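Side-chain contacts in cysteine synthase (Fusobacterium nucleatum subsp. nucleatum strain ATCC 25586, PDB 5XEM), which produces hydrogen sulfide from L-cysteine and probably also makes L-cysteine from O-acetyl-L-serine and sulfide, using pyridoxal 5'-phosphate: residues A[207-212]-A[218-223]; A[94-97]-A[103-106]; A[280-285]-A[290-295]; A[163-168]-A[194-199]. One frame throughout, in Å; residues are numbered along the deposited sequence. Where two conformers were deposited one is given.

Overall arrangement
From the N terminus, interaction 2 comes first, closing the five-residue turn between strand 92-97 of the four-stranded parallel sheet and helix 103-110. Interaction 4 follows and closes a longer excursion, bringing the end of helix 183-195 back beside helix 151-167. Interaction 1 then closes the turn around helix 211-214, and interaction 3 closes the four-residue loop between helix 269-284 and strand 291-296 of the six-stranded mixed sheet. The four lie in series and none nests in or crosses another. Interactions 3 and 4 touch through V293 against L168 and I164, whereas Q223 of interaction 1 meets R104 of interaction 2 near the cofactor. Interactions 2 and 3 lie on opposite sides of the chain's centre.

Interaction 1 of 4, residues A[207-212]-A[218-223]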
loop_
_atom_site.group_PDB
_atom_site.type_symbol
_atom_site.label_atom_id
_atom_site.label_comp_id
_atom_site.label_asym_id
_atom_site.label_seq_id
_atom_site.Cartn_x
_atom_site.Cartn_y
_atom_site.Cartn_z
ATOM N N ALA A 207 -3.580 -11.005 24.318
ATOM C CA ALA A 207 -4.059 -11.813 25.451
ATOM C C ALA A 207 -2.994 -12.765 25.961
ATOM O O ALA A 207 -2.970 -13.014 27.163
ATOM C CB ALA A 207 -5.336 -12.583 25.099
ATOM N N SER A 208 -2.124 -13.307 25.093
ATOM C CA SER A 208 -1.063 -14.216 25.559
ATOM C C SER A 208 0.254 -13.497 25.935
ATOM O O SER A 208 1.264 -14.138 26.241
ATOM C CB SER A 208 -0.803 -15.320 24.535
ATOM O OG SER A 208 -0.660 -14.776 23.264
ATOM N N SER A 209 0.242 -12.177 25.907
ATOM C CA SER A 209 1.313 -11.407 26.516
ATOM C C SER A 209 0.756 -10.203 27.252
ATOM O O SER A 209 1.035 -9.047 26.902
ATOM C CB SER A 209 2.349 -10.987 25.490
ATOM O OG SER A 209 3.541 -10.602 26.170
ATOM N N PRO A 210 0.039 -10.472 28.348
ATOM C CA PRO A 210 -0.780 -9.495 29.019
ATOM C C PRO A 210 -0.012 -8.719 30.081
ATOM O O PRO A 210 -0.378 -8.751 31.281
ATOM C CB PRO A 210 -1.850 -10.368 29.620
ATOM C CG PRO A 210 -1.095 -11.560 30.069
ATOM C CD PRO A 210 -0.076 -11.789 29.007
ATOM N N LEU A 211 0.993 -7.968 29.637
ATOM C CA LEU A 211 1.863 -7.258 30.561
ATOM C C LEU A 211 1.106 -6.222 31.387
ATOM O O LEU A 211 1.293 -6.157 32.619
ATOM C CB LEU A 211 3.066 -6.609 29.846
ATOM C CG LEU A 211 4.043 -5.845 30.736
ATOM C CD1 LEU A 211 4.541 -6.738 31.861
ATOM C CD2 LEU A 211 5.222 -5.281 29.926
ATOM N N LEU A 212 0.308 -5.406 30.719
ATOM C CA LEU A 212 -0.401 -4.302 31.372
ATOM C C LEU A 212 -1.515 -4.814 32.265
ATOM O O LEU A 212 -1.787 -4.222 33.340
ATOM C CB LEU A 212 -1.004 -3.339 30.336
ATOM C CG LEU A 212 -0.023 -2.668 29.345
ATOM C CD1 LEU A 212 -0.770 -1.738 28.393
ATOM C CD2 LEU A 212 1.051 -1.907 30.096
ATOM N N GLY A 218 4.464 -13.291 27.454
ATOM C CA GLY A 218 4.422 -14.610 26.885
ATOM C C GLY A 218 4.522 -14.496 25.374
ATOM O O GLY A 218 4.556 -13.398 24.837
ATOM N N PRO A 219 4.530 -15.637 24.680
ATOM C CA PRO A 219 4.584 -15.628 23.228
ATOM C C PRO A 219 3.246 -15.221 22.628
ATOM O O PRO A 219 2.178 -15.551 23.165
ATOM C CB PRO A 219 4.933 -17.081 22.903
ATOM C CG PRO A 219 4.226 -17.850 23.974
ATOM C CD PRO A 219 4.261 -16.981 25.210
ATOM N N HIS A 220 3.282 -14.472 21.525
ATOM C CA HIS A 220 2.051 -14.133 20.807
ATOM C C HIS A 220 2.391 -13.932 19.352
ATOM O O HIS A 220 3.566 -13.795 18.988
ATOM C CB HIS A 220 1.399 -12.872 21.389
ATOM C CG HIS A 220 2.163 -11.615 21.075
ATOM N ND1 HIS A 220 1.909 -10.871 19.969
ATOM C CD2 HIS A 220 3.218 -10.986 21.741
ATOM C CE1 HIS A 220 2.793 -9.844 19.918
ATOM N NE2 HIS A 220 3.576 -9.906 20.999
ATOM N N LYS A 221 1.358 -13.959 18.520
ATOM C CA LYS A 221 1.509 -13.882 17.053
ATOM C C LYS A 221 0.988 -12.554 16.487
ATOM O O LYS A 221 0.874 -12.406 15.251
ATOM C CB LYS A 221 0.758 -15.046 16.399
ATOM C CG LYS A 221 1.243 -16.415 16.852
ATOM C CD LYS A 221 0.484 -17.562 16.202
ATOM C CE LYS A 221 0.950 -18.895 16.766
ATOM N NZ LYS A 221 0.116 -20.014 16.250
ATOM N N ILE A 222 0.655 -11.600 17.349
ATOM C CA ILE A 222 0.069 -10.329 16.876
ATOM C C ILE A 222 1.241 -9.391 16.598
ATOM O O ILE A 222 1.597 -8.523 17.414
ATOM C CB ILE A 222 -0.947 -9.714 17.853
ATOM C CG1 ILE A 222 -1.989 -10.775 18.289
ATOM C CG2 ILE A 222 -1.596 -8.469 17.243
ATOM C CD1 ILE A 222 -2.967 -10.303 19.351
ATOM N N GLN A 223 1.846 -9.588 15.430
ATOM C CA GLN A 223 3.089 -8.894 15.080
ATOM C C GLN A 223 3.000 -7.387 15.223
ATOM O O GLN A 223 2.049 -6.771 14.732
ATOM C CB GLN A 223 3.527 -9.267 13.659
ATOM C CG GLN A 223 3.804 -10.738 13.461
ATOM C CD GLN A 223 4.362 -11.060 12.073
ATOM O OE1 GLN A 223 5.209 -10.316 11.531
ATOM N NE2 GLN A 223 3.908 -12.184 11.496
#
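S208 and S209 both reach across to 218-223 with their hydroxyls, but in opposite roles. S208 OG sits between its own backbone N and carbonyl carbon (chi1 49°), and there it donates to P219 O over 2.9 Å, lying in the carbonyl plane on a lone pair. The same oxygen rests 3.4 Å from H220 CB, so that the start of the histidine side chain flanks the bond. One residue on, S209 turns its OG anti to the backbone N and receives the amide hydrogen of G218, S209 OG to G218 N being 3.1 Å with a fairly straight N-H...O angle of 162°. The backbones are close here as well, with S208 O 3.3 Å from G218 CA.

The imidazole of H220 leans obliquely on S209, its CD2 lying 3.8 Å from S209 CB. Its other flank is tied within its own segment: I222 N donates to H220 ND1 at 3.0 Å, from a position tilted 18° out of the ring plane. The packing at CD2 and the bond to ND1 together probably limit the ring's rotation. K221 N is bonded to D249 of helix 249-263, which also touches S208, H220 and I222.

Beyond the histidine the chain makes an inverse gamma turn centred on I222 and delivers Q223 to the cofactor. H220 itself lies about 5 Å from the bound lanthionine, measured from its side chain. The arrangement is thus a surface loop held by two serine hydroxyls, next to the active site of a pyridoxal-phosphate enzyme of the cysteine synthase family.

Interaction 2 of 4, residues A[94-97]-A[103-106]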
loop_
_atom_site.group_PDB
_atom_site.type_symbol
_atom_site.label_atom_id
_atom_site.label_comp_id
_atom_site.label_asym_id
_atom_site.label_seq_id
_atom_site.Cartn_x
_atom_site.Cartn_y
_atom_site.Cartn_z
ATOM N N ILE A 94 19.323 -1.418 10.915
ATOM C CA ILE A 94 18.183 -1.826 11.689
ATOM C C ILE A 94 18.471 -3.179 12.348
ATOM O O ILE A 94 19.100 -4.048 11.747
ATOM C CB ILE A 94 16.937 -1.927 10.788
ATOM C CG1 ILE A 94 16.486 -0.525 10.346
ATOM C CG2 ILE A 94 15.851 -2.728 11.471
ATOM C CD1 ILE A 94 15.916 0.323 11.439
ATOM N N VAL A 95 18.048 -3.320 13.592
ATOM C CA VAL A 95 18.099 -4.604 14.311
ATOM C C VAL A 95 16.691 -5.063 14.546
ATOM O O VAL A 95 15.864 -4.304 15.083
ATOM C CB VAL A 95 18.821 -4.525 15.661
ATOM C CG1 VAL A 95 18.935 -5.915 16.270
ATOM C CG2 VAL A 95 20.208 -3.900 15.475
ATOM N N MET A 96 16.412 -6.314 14.174
ATOM C CA MET A 96 15.064 -6.867 14.257
ATOM C C MET A 96 15.103 -8.327 14.704
ATOM O O MET A 96 16.089 -9.009 14.443
ATOM C CB MET A 96 14.405 -6.784 12.873
ATOM C CG MET A 96 12.919 -7.119 12.825
ATOM S SD MET A 96 12.187 -6.818 11.198
ATOM C CE MET A 96 13.303 -7.814 10.208
ATOM N N PRO A 97 14.019 -8.809 15.334
ATOM C CA PRO A 97 13.959 -10.246 15.621
ATOM C C PRO A 97 13.784 -11.077 14.347
ATOM O O PRO A 97 13.018 -10.691 13.467
ATOM C CB PRO A 97 12.693 -10.383 16.478
ATOM C CG PRO A 97 12.394 -9.027 16.986
ATOM C CD PRO A 97 12.846 -8.113 15.877
ATOM N N GLU A 103 8.666 -10.778 4.775
ATOM C CA GLU A 103 8.480 -9.604 3.921
ATOM C C GLU A 103 9.156 -8.366 4.541
ATOM O O GLU A 103 9.630 -7.500 3.816
ATOM C CB GLU A 103 6.999 -9.324 3.640
ATOM C CG GLU A 103 6.295 -10.391 2.800
ATOM C CD GLU A 103 5.511 -11.389 3.638
ATOM O OE1 GLU A 103 6.082 -11.914 4.617
ATOM O OE2 GLU A 103 4.329 -11.644 3.311
ATOM N N ARG A 104 9.222 -8.297 5.875
ATOM C CA ARG A 104 9.810 -7.131 6.544
ATOM C C ARG A 104 11.290 -6.923 6.169
ATOM O O ARG A 104 11.679 -5.799 5.879
ATOM C CB ARG A 104 9.619 -7.217 8.070
ATOM C CG ARG A 104 8.161 -7.127 8.542
ATOM C CD ARG A 104 8.110 -7.444 10.039
ATOM N NE ARG A 104 6.812 -7.358 10.733
ATOM C CZ ARG A 104 6.050 -6.265 10.827
ATOM N NH1 ARG A 104 6.402 -5.139 10.198
ATOM N NH2 ARG A 104 4.928 -6.292 11.521
ATOM N N ILE A 105 12.102 -7.987 6.162
ATOM C CA ILE A 105 13.533 -7.873 5.836
ATOM C C ILE A 105 13.701 -7.435 4.387
ATOM O O ILE A 105 14.543 -6.610 4.079
ATOM C CB ILE A 105 14.334 -9.191 5.982
ATOM C CG1 ILE A 105 14.336 -9.745 7.407
ATOM C CG2 ILE A 105 15.806 -8.973 5.651
ATOM C CD1 ILE A 105 15.121 -11.048 7.515
ATOM N N GLN A 106 12.884 -8.013 3.510
ATOM C CA GLN A 106 12.890 -7.666 2.088
ATOM C C GLN A 106 12.507 -6.238 1.829
ATOM O O GLN A 106 13.127 -5.578 0.981
ATOM C CB GLN A 106 11.940 -8.579 1.316
ATOM C CG GLN A 106 12.472 -9.988 1.171
ATOM C CD GLN A 106 13.702 -10.018 0.303
ATOM O OE1 GLN A 106 14.822 -9.910 0.801
ATOM N NE2 GLN A 106 13.502 -10.128 -1.015
#
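In the beta-alpha-beta unit formed by strand 92-97, helix 103-110 and strand 114-118, M96 of the first strand packs on R104 and I105 of the helix. In the conformer described, one of two modelled, the methionine runs straight out from the strand and bends at its last torsion (chi3 55°). That bend swings CE toward the helix, where in this conformer it lies 3.6 Å from I105 CG1, a contact the other need not keep. The sulfur meets the arginine at CB, not at its guanidinium (M96 SD to R104 CB 4.1 Å), and the two side chains cross at about a right angle. No hydrogen bond links the segments; the contact is one of van der Waals packing.

In the crossover this places the M96 side chain between the strand and the helix, with M108 of that helix also against it, while I105 reaches on to V115 and L117 of the following strand. The extended R104 chain carries its guanidinium toward the cofactor site, where weak hydrogen bonds join NH1 to OD1 of the cofactor-binding N76 and NE to Q223 OE1. The side chain comes within about 4 Å of the bound pyridoxal phosphate.

Interaction 3 of 4, residues A[280-285]-A[290-295]; sequences DYSKEN and LKIVVL
I292 points its CG1 anti to the carbonyl carbon (chi1 -56°) and continues extended, a shape that sends CD1 from the strand straight at the helix residues Y281 and S282. There CD1 of I292 lies 3.8 Å from S282 CB. The same methyl also approaches the edge of the Y281 ring, near its plane, with I292 CD1 to Y281 CD2 at 4.2 Å. L290, two residues earlier, adds its own CD1, which rests 3.9 Å from N285 CB and obliquely beside the tyrosine ring, 4.3 Å from Y281 CE2.

N285, the first residue past the helix, covers one face of the ring. Its amide nitrogen ND2 stands over the ring centre, 3.4 Å above the plane, while N285 ND2 donates an almost straight hydrogen bond (175°) to the backbone oxygen Y281 O at 3.0 Å. That oxygen lies in the amide plane of N285, so the bond helps to hold the asparagine amide over the tyrosine. S282 OG, close to the isoleucine methyl, is satisfied by T27 O and by N30 ND2.

Helix 269-284 packs against the mixed sheet, with Y281 also reaching V174 and I176 of strand 174-178 and meeting the ring of F202 at about 45° between the planes, while strand 291-296 runs between strands 31-36 and 174-178.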
loop_
_atom_site.group_PDB
_atom_site.type_symbol
_atom_site.label_atom_id
_atom_site.label_comp_id
_atom_site.label_asym_id
_atom_site.label_seq_id
_atom_site.Cartn_x
_atom_site.Cartn_y
_atom_site.Cartn_z
ATOM N N ASP A 280 -15.784 -6.314 20.529
ATOM C CA ASP A 280 -16.162 -6.807 21.853
ATOM C C ASP A 280 -16.646 -5.666 22.727
ATOM O O ASP A 280 -17.658 -5.802 23.422
ATOM C CB ASP A 280 -14.990 -7.480 22.557
ATOM C CG ASP A 280 -14.615 -8.788 21.959
ATOM O OD1 ASP A 280 -15.375 -9.310 21.115
ATOM O OD2 ASP A 280 -13.550 -9.318 22.340
ATOM N N TYR A 281 -15.934 -4.545 22.691
ATOM C CA TYR A 281 -16.333 -3.350 23.419
ATOM C C TYR A 281 -17.691 -2.855 22.944
ATOM O O TYR A 281 -18.575 -2.572 23.766
ATOM C CB TYR A 281 -15.285 -2.245 23.311
ATOM C CG TYR A 281 -15.687 -1.008 24.079
ATOM C CD1 TYR A 281 -15.406 -0.885 25.431
ATOM C CD2 TYR A 281 -16.394 0.022 23.456
ATOM C CE1 TYR A 281 -15.800 0.237 26.149
ATOM C CE2 TYR A 281 -16.792 1.148 24.165
ATOM C CZ TYR A 281 -16.498 1.244 25.505
ATOM O OH TYR A 281 -16.871 2.370 26.193
ATOM N N SER A 282 -17.876 -2.778 21.629
ATOM C CA SER A 282 -19.119 -2.273 21.065
ATOM C C SER A 282 -20.313 -3.190 21.396
ATOM O O SER A 282 -21.392 -2.702 21.726
ATOM C CB SER A 282 -18.992 -2.085 19.566
ATOM O OG SER A 282 -20.161 -1.514 19.025
ATOM N N LYS A 283 -20.111 -4.499 21.344
ATOM C CA LYS A 283 -21.126 -5.446 21.829
ATOM C C LYS A 283 -21.438 -5.279 23.338
ATOM O O LYS A 283 -22.608 -5.318 23.727
ATOM C CB LYS A 283 -20.729 -6.887 21.536
ATOM C CG LYS A 283 -21.853 -7.884 21.827
ATOM C CD LYS A 283 -21.640 -9.222 21.126
ATOM C CE LYS A 283 -22.934 -10.037 20.999
ATOM N NZ LYS A 283 -23.224 -10.883 22.193
ATOM N N GLU A 284 -20.415 -5.082 24.177
ATOM C CA GLU A 284 -20.649 -4.793 25.608
ATOM C C GLU A 284 -21.386 -3.471 25.825
ATOM O O GLU A 284 -21.976 -3.260 26.881
ATOM C CB GLU A 284 -19.350 -4.781 26.421
ATOM C CG GLU A 284 -18.733 -6.152 26.625
ATOM C CD GLU A 284 -17.776 -6.223 27.807
ATOM O OE1 GLU A 284 -17.225 -5.178 28.215
ATOM O OE2 GLU A 284 -17.577 -7.340 28.334
ATOM N N ASN A 285 -21.337 -2.580 24.837
ATOM C CA ASN A 285 -22.008 -1.289 24.908
ATOM C C ASN A 285 -22.952 -1.106 23.739
ATOM O O ASN A 285 -23.067 -0.007 23.176
ATOM C CB ASN A 285 -20.972 -0.162 24.941
ATOM C CG ASN A 285 -20.148 -0.169 26.205
ATOM O OD1 ASN A 285 -20.464 0.536 27.163
ATOM N ND2 ASN A 285 -19.107 -0.991 26.235
ATOM N N LEU A 290 -22.613 5.003 19.710
ATOM C CA LEU A 290 -21.266 5.517 19.964
ATOM C C LEU A 290 -20.479 5.619 18.657
ATOM O O LEU A 290 -20.667 4.819 17.744
ATOM C CB LEU A 290 -20.491 4.610 20.922
ATOM C CG LEU A 290 -21.122 4.315 22.281
ATOM C CD1 LEU A 290 -20.359 3.193 22.979
ATOM C CD2 LEU A 290 -21.170 5.565 23.137
ATOM N N LYS A 291 -19.635 6.630 18.555
ATOM C CA LYS A 291 -18.732 6.753 17.409
ATOM C C LYS A 291 -17.393 6.250 17.910
ATOM O O LYS A 291 -16.779 6.845 18.824
ATOM C CB LYS A 291 -18.668 8.188 16.928
ATOM C CG LYS A 291 -19.965 8.649 16.264
ATOM C CD LYS A 291 -19.747 9.895 15.422
ATOM C CE LYS A 291 -21.050 10.512 14.929
ATOM N NZ LYS A 291 -21.498 9.978 13.612
ATOM N N ILE A 292 -16.977 5.117 17.353
ATOM C CA ILE A 292 -15.812 4.386 17.852
ATOM C C ILE A 292 -14.760 4.432 16.755
ATOM O O ILE A 292 -15.052 4.055 15.621
ATOM C CB ILE A 292 -16.144 2.918 18.167
ATOM C CG1 ILE A 292 -17.313 2.819 19.166
ATOM C CG2 ILE A 292 -14.903 2.188 18.695
ATOM C CD1 ILE A 292 -17.611 1.403 19.633
ATOM N N VAL A 293 -13.570 4.920 17.084
ATOM C CA VAL A 293 -12.456 4.944 16.109
ATOM C C VAL A 293 -11.436 3.897 16.490
ATOM O O VAL A 293 -11.025 3.810 17.668
ATOM C CB VAL A 293 -11.781 6.320 16.025
ATOM C CG1 VAL A 293 -10.576 6.273 15.070
ATOM C CG2 VAL A 293 -12.772 7.388 15.553
ATOM N N VAL A 294 -11.062 3.072 15.502
ATOM C CA VAL A 294 -10.056 2.042 15.651
ATOM C C VAL A 294 -8.877 2.447 14.756
ATOM O O VAL A 294 -9.067 2.731 13.574
ATOM C CB VAL A 294 -10.604 0.673 15.194
ATOM C CG1 VAL A 294 -9.501 -0.379 15.019
ATOM C CG2 VAL A 294 -11.656 0.209 16.191
ATOM N N LEU A 295 -7.680 2.492 15.321
ATOM C CA LEU A 295 -6.505 2.747 14.531
ATOM C C LEU A 295 -6.057 1.424 13.931
ATOM O O LEU A 295 -5.785 0.500 14.661
ATOM C CB LEU A 295 -5.391 3.355 15.372
ATOM C CG LEU A 295 -4.247 3.957 14.547
ATOM C CD1 LEU A 295 -4.647 5.332 14.010
ATOM C CD2 LEU A 295 -2.975 4.040 15.336
#

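Interaction 4 of 4, residues A[163-168]-A[194-199]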
loop_
_atom_site.group_PDB
_atom_site.type_symbol
_atom_site.label_atom_id
_atom_site.label_comp_id
_atom_site.label_asym_id
_atom_site.label_seq_id
_atom_site.Cartn_x
_atom_site.Cartn_y
_atom_site.Cartn_z
ATOM N N GLU A 163 -6.495 14.638 12.801
ATOM C CA GLU A 163 -7.190 14.137 11.645
ATOM C C GLU A 163 -8.461 13.423 12.029
ATOM O O GLU A 163 -9.466 13.546 11.340
ATOM C CB GLU A 163 -6.265 13.214 10.827
ATOM C CG GLU A 163 -5.018 13.917 10.310
ATOM C CD GLU A 163 -3.987 12.936 9.777
ATOM O OE1 GLU A 163 -4.369 11.768 9.565
ATOM O OE2 GLU A 163 -2.816 13.326 9.581
ATOM N N ILE A 164 -8.431 12.683 13.131
ATOM C CA ILE A 164 -9.607 12.002 13.657
ATOM C C ILE A 164 -10.663 13.043 14.071
ATOM O O ILE A 164 -11.836 12.926 13.694
ATOM C CB ILE A 164 -9.231 11.121 14.866
ATOM C CG1 ILE A 164 -8.410 9.905 14.399
ATOM C CG2 ILE A 164 -10.477 10.669 15.618
ATOM C CD1 ILE A 164 -7.762 9.159 15.581
ATOM N N LEU A 165 -10.226 14.070 14.803
ATOM C CA LEU A 165 -11.129 15.144 15.250
ATOM C C LEU A 165 -11.748 15.848 14.048
ATOM O O LEU A 165 -12.976 16.081 13.999
ATOM C CB LEU A 165 -10.389 16.138 16.159
ATOM C CG LEU A 165 -9.988 15.589 17.534
ATOM C CD1 LEU A 165 -9.064 16.562 18.253
ATOM C CD2 LEU A 165 -11.226 15.271 18.366
ATOM N N LYS A 166 -10.921 16.135 13.051
ATOM C CA LYS A 166 -11.376 16.895 11.880
ATOM C C LYS A 166 -12.357 16.077 11.087
ATOM O O LYS A 166 -13.417 16.582 10.698
ATOM C CB LYS A 166 -10.202 17.323 10.981
ATOM C CG LYS A 166 -10.603 18.168 9.755
ATOM C CD LYS A 166 -9.409 18.509 8.864
ATOM C CE LYS A 166 -9.010 17.364 7.933
ATOM N NZ LYS A 166 -8.231 16.260 8.582
ATOM N N ASP A 167 -12.027 14.811 10.838
ATOM C CA ASP A 167 -12.834 13.983 9.925
ATOM C C ASP A 167 -14.197 13.615 10.513
ATOM O O ASP A 167 -15.157 13.375 9.768
ATOM C CB ASP A 167 -12.092 12.702 9.530
ATOM C CG ASP A 167 -10.988 12.952 8.507
ATOM O OD1 ASP A 167 -10.921 14.071 7.966
ATOM O OD2 ASP A 167 -10.189 12.017 8.239
ATOM N N LEU A 168 -14.274 13.529 11.833
ATOM C CA LEU A 168 -15.553 13.227 12.509
ATOM C C LEU A 168 -16.171 14.474 13.137
ATOM O O LEU A 168 -17.104 14.357 13.931
ATOM C CB LEU A 168 -15.365 12.149 13.572
ATOM C CG LEU A 168 -15.247 10.707 13.065
ATOM C CD1 LEU A 168 -14.826 9.781 14.190
ATOM C CD2 LEU A 168 -16.563 10.235 12.474
ATOM N N GLU A 194 -7.811 15.922 25.677
ATOM C CA GLU A 194 -7.722 17.379 25.866
ATOM C C GLU A 194 -8.886 18.115 25.206
ATOM O O GLU A 194 -9.425 19.051 25.791
ATOM C CB GLU A 194 -6.404 17.931 25.371
ATOM C CG GLU A 194 -5.271 17.655 26.330
ATOM C CD GLU A 194 -3.912 17.977 25.763
ATOM O OE1 GLU A 194 -3.803 18.474 24.623
ATOM O OE2 GLU A 194 -2.927 17.750 26.490
ATOM N N LYS A 195 -9.287 17.676 24.013
ATOM C CA LYS A 195 -10.354 18.334 23.250
ATOM C C LYS A 195 -11.746 17.796 23.574
ATOM O O LYS A 195 -12.726 18.521 23.437
ATOM C CB LYS A 195 -10.114 18.177 21.744
ATOM C CG LYS A 195 -8.800 18.739 21.232
ATOM C CD LYS A 195 -8.672 20.238 21.458
ATOM C CE LYS A 195 -7.760 20.893 20.430
ATOM N NZ LYS A 195 -7.659 22.369 20.648
ATOM N N LEU A 196 -11.832 16.525 23.973
ATOM C CA LEU A 196 -13.079 15.849 24.281
ATOM C C LEU A 196 -12.938 15.148 25.637
ATOM O O LEU A 196 -12.517 13.995 25.712
ATOM C CB LEU A 196 -13.428 14.817 23.187
ATOM C CG LEU A 196 -13.461 15.318 21.742
ATOM C CD1 LEU A 196 -13.598 14.150 20.770
ATOM C CD2 LEU A 196 -14.595 16.311 21.540
ATOM N N PRO A 197 -13.308 15.834 26.732
ATOM C CA PRO A 197 -13.067 15.252 28.062
ATOM C C PRO A 197 -13.913 14.022 28.426
ATOM O O PRO A 197 -13.549 13.306 29.364
ATOM C CB PRO A 197 -13.379 16.415 29.001
ATOM C CG PRO A 197 -14.417 17.209 28.270
ATOM C CD PRO A 197 -13.998 17.139 26.814
ATOM N N ASN A 198 -15.006 13.766 27.702
ATOM C CA ASN A 198 -15.823 12.564 27.927
ATOM C C ASN A 198 -15.432 11.345 27.053
ATOM O O ASN A 198 -16.036 10.273 27.175
ATOM C CB ASN A 198 -17.313 12.862 27.708
ATOM C CG ASN A 198 -17.861 13.907 28.677
ATOM O OD1 ASN A 198 -17.553 13.900 29.877
ATOM N ND2 ASN A 198 -18.670 14.812 28.150
ATOM N N ILE A 199 -14.438 11.507 26.180
ATOM C CA ILE A 199 -14.024 10.405 25.295
ATOM C C ILE A 199 -13.375 9.321 26.154
ATOM O O ILE A 199 -12.633 9.641 27.101
ATOM C CB ILE A 199 -13.042 10.892 24.191
ATOM C CG1 ILE A 199 -12.890 9.835 23.085
ATOM C CG2 ILE A 199 -11.680 11.249 24.765
ATOM C CD1 ILE A 199 -11.937 10.249 21.982
#
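The backbones of L165 and K195 come no closer than 8.6 Å between CA atoms, where the last turn of helix 151-167 passes the end of helix 183-195, and the gap is bridged by side chains alone. L165 does the bridging, with its two methyls facing different partners. CD1 of L165 lies against the start of the lysine chain, 3.7 Å from K195 CG and 4.0 Å from K195 CB, the two side chains crossing at about a right angle. CD2, the other branch, meets L196: L165 CD2 to L196 CD1 is 3.6 Å, and the two leucines slide past each other in opposite directions.

The lysine contributes its aliphatic base and little else. A bend at chi2 (-61°) turns its chain away from the leucine, and the ammonium end leads off from the contact on an exposed residue. L165 is buried, whereas L196 is partly exposed. Helical geometry stops at L196, and the chain then makes a type I beta turn to I199, closed by a bond from I199 N to L196 O of 3.2 Å. This turn leads directly into strand 200-206.

L165 also touches L192 of helix 183-195, and I199 lies against the same helix residue. V172, in the loop before strand 174-178, is met by I164, L196 and I199. Toward the six-stranded sheet, I164 and L168 pack on V293 of strand 291-296, while L168 also packs against L6 of the second subunit.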